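Local coordinates for protein thymidylate synthase 1 (Bacillus subtilis, PDB 1BKP) that catalyses, as a homodimer, the reductive methylation of dUMP to dTMP with 5,10-methylenetetrahydrofolate as both methyl donor and reductant, at residues H91-W96 against H105-Q110; P159-T164 against F193-L198; Q165-H170 against H174-A179. All blocks are in the same frame, centred on the assembly; numbering follows the deposited sequence.

Contact 1: residues H91-W96 against H105-Q110; sequences HIWDQW and HAYGFQ
Gln-110 NE2, three residues beyond the Tyr-107 that meets Trp-93, is gripped twice: it donates an almost straight hydrogen bond to His-105 O at 3.0 Å and a second to Glu-151. The bond to His-105 O spans the backbone on both sides of Tyr-107. Trp-93 is the third residue of a type I beta turn in which Asp-94 N bonds His-91 O; the same turn is closed at its side chains by His-91 ND1, 2.7 Å from Asp-94 OD2 and lying on its syn side. The two rings make a T-shaped (edge-to-face) pair. The six-membered ring of the indole presents its CH2 corner to one face of the phenol, nearest CE2 of Tyr-107 at 3.5 Å and displaced toward the rim, with the planes at 86°. Both aromatic groups stand beside their own backbone N (chi1 -69° in Trp-93, -72° in Tyr-107), which turns each ring toward the other segment. The polar corner of the indole is turned to other work, since NE1 bonds Glu-70, while the ring meets Trp-73 edge-to-face. Tyr-107 OH makes a weak hydrogen bond to the backbone N of the catalytic Cys-160. Were Tyr-107 cut back to an alanine, the CH2 edge of Trp-93 would probably face a gap and Cys-160 N would lose that hydroxyl.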
loop_
_atom_site.group_PDB
_atom_site.type_symbol
_atom_site.label_atom_id
_atom_site.label_comp_id
_atom_site.label_asym_id
_atom_site.label_seq_id
_atom_site.Cartn_x
_atom_site.Cartn_y
_atom_site.Cartn_z
ATOM N N HIS A 91 17.315 17.270 15.413
ATOM C CA HIS A 91 18.527 16.663 15.023
ATOM C C HIS A 91 18.455 15.190 14.761
ATOM O O HIS A 91 19.477 14.625 14.391
ATOM C CB HIS A 91 19.569 16.908 16.080
ATOM C CG HIS A 91 19.998 18.315 16.137
ATOM N ND1 HIS A 91 20.923 18.838 15.254
ATOM C CD2 HIS A 91 19.537 19.354 16.881
ATOM C CE1 HIS A 91 20.987 20.148 15.426
ATOM N NE2 HIS A 91 20.159 20.485 16.413
ATOM N N ILE A 92 17.257 14.586 14.832
ATOM C CA ILE A 92 17.163 13.142 14.604
ATOM C C ILE A 92 17.500 12.705 13.211
ATOM O O ILE A 92 17.527 11.497 12.980
ATOM C CB ILE A 92 15.757 12.550 14.935
ATOM C CG1 ILE A 92 14.716 13.135 13.961
ATOM C CG2 ILE A 92 15.358 12.925 16.339
ATOM C CD1 ILE A 92 13.317 12.574 14.137
ATOM N N TRP A 93 17.608 13.628 12.244
ATOM C CA TRP A 93 17.979 13.181 10.893
ATOM C C TRP A 93 19.447 13.454 10.542
ATOM O O TRP A 93 19.850 13.232 9.393
ATOM C CB TRP A 93 17.126 13.878 9.848
ATOM C CG TRP A 93 15.719 13.429 9.896
ATOM C CD1 TRP A 93 14.783 13.694 10.884
ATOM C CD2 TRP A 93 15.019 12.735 8.856
ATOM N NE1 TRP A 93 13.536 13.244 10.480
ATOM C CE2 TRP A 93 13.653 12.656 9.242
ATOM C CE3 TRP A 93 15.404 12.178 7.646
ATOM C CZ2 TRP A 93 12.677 12.052 8.442
ATOM C CZ3 TRP A 93 14.433 11.562 6.850
ATOM C CH2 TRP A 93 13.075 11.509 7.258
ATOM N N ASP A 94 20.204 14.052 11.480
ATOM C CA ASP A 94 21.604 14.469 11.161
ATOM C C ASP A 94 22.532 13.387 10.618
ATOM O O ASP A 94 23.305 13.658 9.715
ATOM C CB ASP A 94 22.277 15.080 12.363
ATOM C CG ASP A 94 21.590 16.337 12.877
ATOM O OD1 ASP A 94 20.799 16.983 12.162
ATOM O OD2 ASP A 94 21.915 16.716 14.014
ATOM N N GLN A 95 22.380 12.159 11.104
ATOM C CA GLN A 95 23.206 11.038 10.684
ATOM C C GLN A 95 23.088 10.769 9.199
ATOM O O GLN A 95 23.980 10.201 8.617
ATOM C CB GLN A 95 22.791 9.747 11.391
ATOM C CG GLN A 95 21.988 9.936 12.676
ATOM C CD GLN A 95 21.634 8.617 13.360
ATOM O OE1 GLN A 95 21.684 8.511 14.595
ATOM N NE2 GLN A 95 21.280 7.607 12.561
ATOM N N TRP A 96 21.941 11.116 8.617
ATOM C CA TRP A 96 21.686 10.857 7.201
ATOM C C TRP A 96 22.037 11.972 6.279
ATOM O O TRP A 96 21.837 11.865 5.066
ATOM C CB TRP A 96 20.244 10.456 7.009
ATOM C CG TRP A 96 20.068 9.099 7.499
ATOM C CD1 TRP A 96 20.587 7.955 6.947
ATOM C CD2 TRP A 96 19.293 8.689 8.616
ATOM N NE1 TRP A 96 20.163 6.848 7.663
ATOM C CE2 TRP A 96 19.359 7.278 8.682
ATOM C CE3 TRP A 96 18.533 9.376 9.553
ATOM C CZ2 TRP A 96 18.686 6.548 9.638
ATOM C CZ3 TRP A 96 17.851 8.656 10.520
ATOM C CH2 TRP A 96 17.928 7.251 10.555
ATOM N N HIS A 105 17.206 12.894 -3.008
ATOM C CA HIS A 105 15.903 13.136 -3.617
ATOM C C HIS A 105 14.793 12.357 -2.932
ATOM O O HIS A 105 14.090 11.665 -3.585
ATOM C CB HIS A 105 16.033 12.738 -5.097
ATOM C CG HIS A 105 16.824 13.711 -5.901
ATOM N ND1 HIS A 105 16.793 13.729 -7.277
ATOM C CD2 HIS A 105 17.632 14.737 -5.527
ATOM C CE1 HIS A 105 17.554 14.719 -7.728
ATOM N NE2 HIS A 105 18.073 15.351 -6.682
ATOM N N ALA A 106 14.778 12.365 -1.604
ATOM C CA ALA A 106 13.816 11.641 -0.786
ATOM C C ALA A 106 12.868 12.560 -0.073
ATOM O O ALA A 106 13.063 13.810 0.067
ATOM C CB ALA A 106 14.570 10.883 0.201
ATOM N N TYR A 107 11.834 11.946 0.449
ATOM C CA TYR A 107 10.837 12.600 1.224
ATOM C C TYR A 107 10.312 13.899 0.685
ATOM O O TYR A 107 9.597 13.906 -0.317
ATOM C CB TYR A 107 11.316 12.722 2.701
ATOM C CG TYR A 107 11.329 11.436 3.497
ATOM C CD1 TYR A 107 10.175 11.001 4.175
ATOM C CD2 TYR A 107 12.488 10.666 3.636
ATOM C CE1 TYR A 107 10.170 9.842 4.983
ATOM C CE2 TYR A 107 12.469 9.505 4.456
ATOM C CZ TYR A 107 11.318 9.117 5.113
ATOM O OH TYR A 107 11.292 7.988 5.924
ATOM N N GLY A 108 10.563 14.990 1.416
ATOM C CA GLY A 108 10.112 16.279 0.963
ATOM C C GLY A 108 10.438 16.615 -0.468
ATOM O O GLY A 108 9.656 17.239 -1.110
ATOM N N PHE A 109 11.577 16.169 -0.977
ATOM C CA PHE A 109 11.976 16.425 -2.363
ATOM C C PHE A 109 10.922 15.833 -3.325
ATOM O O PHE A 109 10.492 16.503 -4.279
ATOM C CB PHE A 109 13.320 15.775 -2.646
ATOM C CG PHE A 109 13.809 16.041 -4.043
ATOM C CD1 PHE A 109 14.511 17.232 -4.324
ATOM C CD2 PHE A 109 13.501 15.167 -5.078
ATOM C CE1 PHE A 109 14.880 17.513 -5.665
ATOM C CE2 PHE A 109 13.845 15.454 -6.400
ATOM C CZ PHE A 109 14.536 16.628 -6.699
ATOM N N GLN A 110 10.395 14.636 -3.026
ATOM C CA GLN A 110 9.425 14.029 -3.907
ATOM C C GLN A 110 8.106 14.808 -3.882
ATOM O O GLN A 110 7.408 14.881 -4.885
ATOM C CB GLN A 110 9.200 12.571 -3.507
ATOM C CG GLN A 110 10.451 11.652 -3.910
ATOM C CD GLN A 110 10.760 11.747 -5.395
ATOM O OE1 GLN A 110 9.822 11.819 -6.217
ATOM N NE2 GLN A 110 12.023 11.747 -5.774
#

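Contact 2: residues P159-T164 against F193-L198; sequences PCVYET and FQYNVL
Tyr-195 reaches from helix 188-206 to Val-161 and Thr-164 on strand 161-169, a helix-on-sheet contact buried in the core of the thymidylate synthase fold, just beyond the catalytic Cys-160. From CB, which points at the strand, chi1 of -85° turns one side of the ring to the strand, where both residues meet it. On the CD1 and CE1 side that face takes a CH-pi contact: Val-161 CG1 lies 4.0 Å from the ring centroid, 23° off the normal, and nearest CE1 of Tyr-195 at 3.6 Å. With this methyl anti to the nitrogen of Val-161 (chi1 -178°), it is CG1 and not CG2 that comes over the phenol. The CD2 and CE2 side meets the Thr-164 methyl obliquely, with CG2 of Thr-164 3.9 Å from CE2 of Tyr-195; the threonine OG1 instead bonds Thr-144. Beyond CZ, the buried hydroxyl has three polar partners: Trp-75 NE1 and two waters, one of them 2.8 Å from Tyr-195 OH. The bonds to the hydroxyl probably limit rotation of the ring. Both waters continue to one backbone oxygen, donating to Val-161 O at 2.9 and 3.0 Å.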
loop_
_atom_site.group_PDB
_atom_site.type_symbol
_atom_site.label_atom_id
_atom_site.label_comp_id
_atom_site.label_asym_id
_atom_site.label_seq_id
_atom_site.Cartn_x
_atom_site.Cartn_y
_atom_site.Cartn_z
ATOM N N PRO A 159 12.135 5.988 2.180
ATOM C CA PRO A 159 11.091 6.192 3.191
ATOM C C PRO A 159 10.396 4.972 3.764
ATOM O O PRO A 159 10.211 3.988 3.056
ATOM C CB PRO A 159 10.071 7.087 2.440
ATOM C CG PRO A 159 10.171 6.514 0.977
ATOM C CD PRO A 159 11.701 6.333 0.821
ATOM N N CYS A 160 10.106 5.011 5.063
ATOM C CA CYS A 160 9.335 3.967 5.706
ATOM C C CYS A 160 7.851 4.201 5.403
ATOM O O CYS A 160 7.184 3.315 4.897
ATOM C CB CYS A 160 9.514 3.906 7.224
ATOM S SG CYS A 160 11.086 3.035 7.716
ATOM N N VAL A 161 7.303 5.350 5.817
ATOM C CA VAL A 161 5.860 5.641 5.586
ATOM C C VAL A 161 5.898 6.370 4.240
ATOM O O VAL A 161 6.186 7.573 4.160
ATOM C CB VAL A 161 5.245 6.543 6.738
ATOM C CG1 VAL A 161 3.752 6.736 6.437
ATOM C CG2 VAL A 161 5.486 5.906 8.171
ATOM N N TYR A 162 5.596 5.640 3.188
ATOM C CA TYR A 162 5.868 6.164 1.872
ATOM C C TYR A 162 4.644 6.503 1.006
ATOM O O TYR A 162 4.820 7.059 -0.104
ATOM C CB TYR A 162 6.762 5.100 1.129
ATOM C CG TYR A 162 6.084 3.753 0.720
ATOM C CD1 TYR A 162 5.978 2.684 1.653
ATOM C CD2 TYR A 162 5.380 3.636 -0.501
ATOM C CE1 TYR A 162 5.207 1.584 1.395
ATOM C CE2 TYR A 162 4.599 2.513 -0.776
ATOM C CZ TYR A 162 4.530 1.476 0.199
ATOM O OH TYR A 162 3.839 0.332 -0.032
ATOM N N GLU A 163 3.447 6.120 1.441
ATOM C CA GLU A 163 2.276 6.446 0.597
ATOM C C GLU A 163 1.055 6.703 1.375
ATOM O O GLU A 163 0.918 6.279 2.576
ATOM C CB GLU A 163 1.991 5.293 -0.456
ATOM C CG GLU A 163 1.521 4.035 0.284
ATOM C CD GLU A 163 1.121 2.896 -0.687
ATOM O OE1 GLU A 163 0.816 3.154 -1.836
ATOM O OE2 GLU A 163 1.072 1.758 -0.269
ATOM N N THR A 164 0.131 7.464 0.759
ATOM C CA THR A 164 -1.164 7.717 1.414
ATOM C C THR A 164 -2.231 7.589 0.332
ATOM O O THR A 164 -1.948 7.753 -0.844
ATOM C CB THR A 164 -1.328 9.144 1.978
ATOM O OG1 THR A 164 -1.341 10.134 0.928
ATOM C CG2 THR A 164 -0.162 9.558 2.891
ATOM N N PHE A 193 0.877 8.783 15.193
ATOM C CA PHE A 193 0.376 10.131 15.621
ATOM C C PHE A 193 0.564 11.180 14.522
ATOM O O PHE A 193 -0.355 11.867 14.148
ATOM C CB PHE A 193 1.135 10.577 16.892
ATOM C CG PHE A 193 0.802 12.016 17.312
ATOM C CD1 PHE A 193 -0.425 12.314 17.859
ATOM C CD2 PHE A 193 1.724 13.058 17.125
ATOM C CE1 PHE A 193 -0.744 13.667 18.245
ATOM C CE2 PHE A 193 1.429 14.388 17.491
ATOM C CZ PHE A 193 0.221 14.694 18.045
ATOM N N GLN A 194 1.736 11.174 13.895
ATOM C CA GLN A 194 2.132 12.166 12.923
ATOM C C GLN A 194 1.196 12.202 11.710
ATOM O O GLN A 194 0.770 13.290 11.322
ATOM C CB GLN A 194 3.553 11.830 12.520
ATOM C CG GLN A 194 4.069 12.305 11.225
ATOM C CD GLN A 194 5.550 11.852 11.025
ATOM O OE1 GLN A 194 6.492 12.648 11.199
ATOM N NE2 GLN A 194 5.737 10.605 10.730
ATOM N N TYR A 195 0.793 11.050 11.199
ATOM C CA TYR A 195 -0.105 11.053 10.028
ATOM C C TYR A 195 -1.543 11.411 10.358
ATOM O O TYR A 195 -2.296 11.939 9.475
ATOM C CB TYR A 195 0.075 9.777 9.124
ATOM C CG TYR A 195 1.200 10.023 8.163
ATOM C CD1 TYR A 195 2.567 9.876 8.571
ATOM C CD2 TYR A 195 0.927 10.463 6.834
ATOM C CE1 TYR A 195 3.625 10.150 7.689
ATOM C CE2 TYR A 195 1.952 10.764 5.942
ATOM C CZ TYR A 195 3.309 10.595 6.394
ATOM O OH TYR A 195 4.296 10.931 5.492
ATOM N N ASN A 196 -1.961 11.155 11.610
ATOM C CA ASN A 196 -3.311 11.579 11.985
ATOM C C ASN A 196 -3.348 13.138 12.058
ATOM O O ASN A 196 -4.349 13.815 11.654
ATOM C CB ASN A 196 -3.695 10.960 13.347
ATOM C CG ASN A 196 -5.136 11.223 13.679
ATOM O OD1 ASN A 196 -5.385 12.101 14.424
ATOM N ND2 ASN A 196 -6.101 10.551 12.987
ATOM N N VAL A 197 -2.245 13.736 12.515
ATOM C CA VAL A 197 -2.188 15.220 12.523
ATOM C C VAL A 197 -2.330 15.746 11.058
ATOM O O VAL A 197 -3.140 16.617 10.778
ATOM C CB VAL A 197 -0.863 15.751 13.191
ATOM C CG1 VAL A 197 -0.854 17.305 13.167
ATOM C CG2 VAL A 197 -0.893 15.286 14.615
ATOM N N LEU A 198 -1.704 15.055 10.104
ATOM C CA LEU A 198 -1.793 15.491 8.731
ATOM C C LEU A 198 -3.293 15.377 8.272
ATOM O O LEU A 198 -3.761 16.237 7.535
ATOM C CB LEU A 198 -0.952 14.595 7.820
ATOM C CG LEU A 198 -0.947 14.993 6.340
ATOM C CD1 LEU A 198 -0.211 16.384 6.140
ATOM C CD2 LEU A 198 -0.222 13.822 5.561
HETATM O O HOH W 1 6.610 10.020 5.659
HETATM O O HOH W 2 4.108 9.495 3.101
#

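Contact 3: residues Q165-H170 against H174-A179; sequences QWYVKH and HLEVRA
Tyr-167 and His-174 form a hydrogen-bonded antiparallel pair, Tyr-167 N reaching His-174 O at 2.9 Å while His-174 N returns to Tyr-167 O. Gln-165 and Glu-176 repeat the pattern, and between them Trp-166 and Leu-175 make the non-hydrogen-bonded pair of this beta hairpin. Here the side chains take over: Leu-175 CD1 sits over the centre of the six-membered ring of Trp-166, a CH-pi contact 3.6 Å from the centroid and 12° off the normal. The leucine CG, anti to its nitrogen (chi1 165°), runs alongside the indole and carries the methyl onto that face.

On the other side of the sheet, Tyr-167 OH donates to Glu-176 OE1 at 2.7 Å, meeting the oxygen nearly end-on, with ring and carboxylate planes 47° apart. Nearer the turn, a water joins the strands: it donates to Lys-169 O at 2.7 Å and lies in the imidazole plane of His-174, 2.6 Å from NE2.

A second shell fixes the carboxylate. Its OE1 also forms a salt bridge to Arg-178 of the second subunit, and OE2 bonds both Ser-44 of the second subunit and Asn-216; this network would be expected to keep Glu-176 ionised. The face bearing Gln-165, Tyr-167, His-174 and Glu-176 is therefore part of the dimer interface. The opposite face, with Trp-166 and Leu-175, turns to the helices: Trp-166 packs on Leu-198 and Ile-202 of helix 188-206 and on Leu-129 and Leu-133 of helix 125-135, while strand 209-223 continues the sheet beside 174-179.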
loop_
_atom_site.group_PDB
_atom_site.type_symbol
_atom_site.label_atom_id
_atom_site.label_comp_id
_atom_site.label_asym_id
_atom_site.label_seq_id
_atom_site.Cartn_x
_atom_site.Cartn_y
_atom_site.Cartn_z
ATOM N N GLN A 165 -3.444 7.246 0.732
ATOM C CA GLN A 165 -4.597 7.252 -0.215
ATOM C C GLN A 165 -5.728 7.944 0.595
ATOM O O GLN A 165 -5.961 7.638 1.754
ATOM C CB GLN A 165 -5.011 5.834 -0.677
ATOM C CG GLN A 165 -6.179 6.006 -1.666
ATOM C CD GLN A 165 -6.434 4.739 -2.473
ATOM O OE1 GLN A 165 -5.786 3.775 -2.328
ATOM N NE2 GLN A 165 -7.422 4.801 -3.391
ATOM N N TRP A 166 -6.485 8.828 -0.045
ATOM C CA TRP A 166 -7.493 9.594 0.681
ATOM C C TRP A 166 -8.838 9.293 0.022
ATOM O O TRP A 166 -8.884 9.017 -1.171
ATOM C CB TRP A 166 -7.170 11.118 0.493
ATOM C CG TRP A 166 -5.794 11.545 1.020
ATOM C CD1 TRP A 166 -4.558 11.339 0.419
ATOM C CD2 TRP A 166 -5.534 12.238 2.221
ATOM N NE1 TRP A 166 -3.570 11.852 1.199
ATOM C CE2 TRP A 166 -4.140 12.400 2.318
ATOM C CE3 TRP A 166 -6.354 12.742 3.235
ATOM C CZ2 TRP A 166 -3.529 13.030 3.416
ATOM C CZ3 TRP A 166 -5.768 13.377 4.336
ATOM C CH2 TRP A 166 -4.343 13.502 4.419
ATOM N N TYR A 167 -9.927 9.367 0.798
ATOM C CA TYR A 167 -11.222 9.048 0.193
ATOM C C TYR A 167 -12.184 10.122 0.747
ATOM O O TYR A 167 -12.151 10.433 1.967
ATOM C CB TYR A 167 -11.706 7.700 0.717
ATOM C CG TYR A 167 -10.667 6.601 0.585
ATOM C CD1 TYR A 167 -9.691 6.402 1.569
ATOM C CD2 TYR A 167 -10.685 5.720 -0.485
ATOM C CE1 TYR A 167 -8.787 5.367 1.479
ATOM C CE2 TYR A 167 -9.787 4.659 -0.560
ATOM C CZ TYR A 167 -8.857 4.505 0.430
ATOM O OH TYR A 167 -8.009 3.430 0.380
ATOM N N VAL A 168 -13.138 10.532 -0.084
ATOM C CA VAL A 168 -14.121 11.484 0.400
ATOM C C VAL A 168 -15.482 10.820 0.208
ATOM O O VAL A 168 -15.833 10.440 -0.932
ATOM C CB VAL A 168 -14.104 12.838 -0.379
ATOM C CG1 VAL A 168 -15.284 13.713 0.191
ATOM C CG2 VAL A 168 -12.786 13.529 -0.203
ATOM N N LYS A 169 -16.176 10.580 1.317
ATOM C CA LYS A 169 -17.487 9.968 1.236
ATOM C C LYS A 169 -18.387 10.621 2.320
ATOM O O LYS A 169 -17.961 10.700 3.495
ATOM C CB LYS A 169 -17.429 8.449 1.438
ATOM C CG LYS A 169 -16.505 7.707 0.460
ATOM C CD LYS A 169 -16.657 6.160 0.600
ATOM C CE LYS A 169 -15.709 5.328 -0.250
ATOM N NZ LYS A 169 -15.769 5.585 -1.734
ATOM N N HIS A 170 -19.554 11.145 1.876
ATOM C CA HIS A 170 -20.567 11.766 2.765
ATOM C C HIS A 170 -20.013 12.928 3.578
ATOM O O HIS A 170 -20.251 13.040 4.759
ATOM C CB HIS A 170 -21.136 10.729 3.710
ATOM C CG HIS A 170 -22.124 9.799 3.071
ATOM N ND1 HIS A 170 -22.508 9.913 1.743
ATOM C CD2 HIS A 170 -22.862 8.783 3.597
ATOM C CE1 HIS A 170 -23.451 9.015 1.482
ATOM N NE2 HIS A 170 -23.684 8.319 2.588
ATOM N N HIS A 174 -11.413 10.358 4.718
ATOM C CA HIS A 174 -10.757 9.160 5.296
ATOM C C HIS A 174 -9.317 9.143 4.774
ATOM O O HIS A 174 -9.058 9.543 3.595
ATOM C CB HIS A 174 -11.523 7.902 4.840
ATOM C CG HIS A 174 -12.991 7.969 5.108
ATOM N ND1 HIS A 174 -13.627 7.281 6.142
ATOM C CD2 HIS A 174 -13.991 8.592 4.406
ATOM C CE1 HIS A 174 -14.939 7.484 6.063
ATOM N NE2 HIS A 174 -15.192 8.266 5.026
ATOM N N LEU A 175 -8.378 8.622 5.611
ATOM C CA LEU A 175 -6.986 8.620 5.225
ATOM C C LEU A 175 -6.484 7.212 5.446
ATOM O O LEU A 175 -6.746 6.629 6.516
ATOM C CB LEU A 175 -6.117 9.579 6.111
ATOM C CG LEU A 175 -4.579 9.388 6.016
ATOM C CD1 LEU A 175 -4.161 9.619 4.523
ATOM C CD2 LEU A 175 -3.846 10.387 6.932
ATOM N N GLU A 176 -5.788 6.656 4.434
ATOM C CA GLU A 176 -5.177 5.334 4.607
ATOM C C GLU A 176 -3.677 5.530 4.329
ATOM O O GLU A 176 -3.291 6.045 3.290
ATOM C CB GLU A 176 -5.793 4.314 3.619
ATOM C CG GLU A 176 -5.225 2.937 3.823
ATOM C CD GLU A 176 -6.081 1.796 3.268
ATOM O OE1 GLU A 176 -6.897 2.054 2.368
ATOM O OE2 GLU A 176 -5.916 0.654 3.729
ATOM N N VAL A 177 -2.809 5.032 5.200
ATOM C CA VAL A 177 -1.378 5.231 5.030
ATOM C C VAL A 177 -0.680 3.860 5.036
ATOM O O VAL A 177 -1.172 2.941 5.654
ATOM C CB VAL A 177 -0.909 6.049 6.321
ATOM C CG1 VAL A 177 0.523 6.205 6.443
ATOM C CG2 VAL A 177 -1.573 7.425 6.333
ATOM N N ARG A 178 0.489 3.744 4.423
ATOM C CA ARG A 178 1.226 2.471 4.531
ATOM C C ARG A 178 2.683 2.691 4.797
ATOM O O ARG A 178 3.317 3.522 4.109
ATOM C CB ARG A 178 1.135 1.578 3.278
ATOM C CG ARG A 178 1.706 0.114 3.543
ATOM C CD ARG A 178 1.308 -0.809 2.406
ATOM N NE ARG A 178 1.798 -2.140 2.714
ATOM C CZ ARG A 178 2.998 -2.606 2.439
ATOM N NH1 ARG A 178 3.792 -1.965 1.589
ATOM N NH2 ARG A 178 3.317 -3.822 2.840
ATOM N N ALA A 179 3.210 1.930 5.731
ATOM C CA ALA A 179 4.641 1.871 5.988
ATOM C C ALA A 179 5.090 0.479 5.469
ATOM O O ALA A 179 4.518 -0.561 5.838
ATOM C CB ALA A 179 4.938 1.910 7.479
HETATM O O HOH W 3 -17.802 8.399 4.964
#

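How the contacts relate
Contacts 2 and 3 share strand 161-169, and contact 3 is nested in the loop that contact 2 closes; their centres are 11 Å apart. They meet directly where Tyr-162 OH lies 2.8 Å from Arg-178 NH1, a probable hydrogen bond. Contact 1 comes earlier in the chain and joins contact 2 at the active site, Tyr-107 OH standing 3.3 Å from Pro-159 CA, beside the catalytic Cys-160. Val-161 is about 4 Å, side chain to side chain, from Asn-191, which probably helps bind dUMP. Contacts 1 and 3 do not touch, their centres being 25 Å apart; contact 2 touches both, with Cys-160 at its contact 1 end. Contacts 2 and 3 both reach the second subunit.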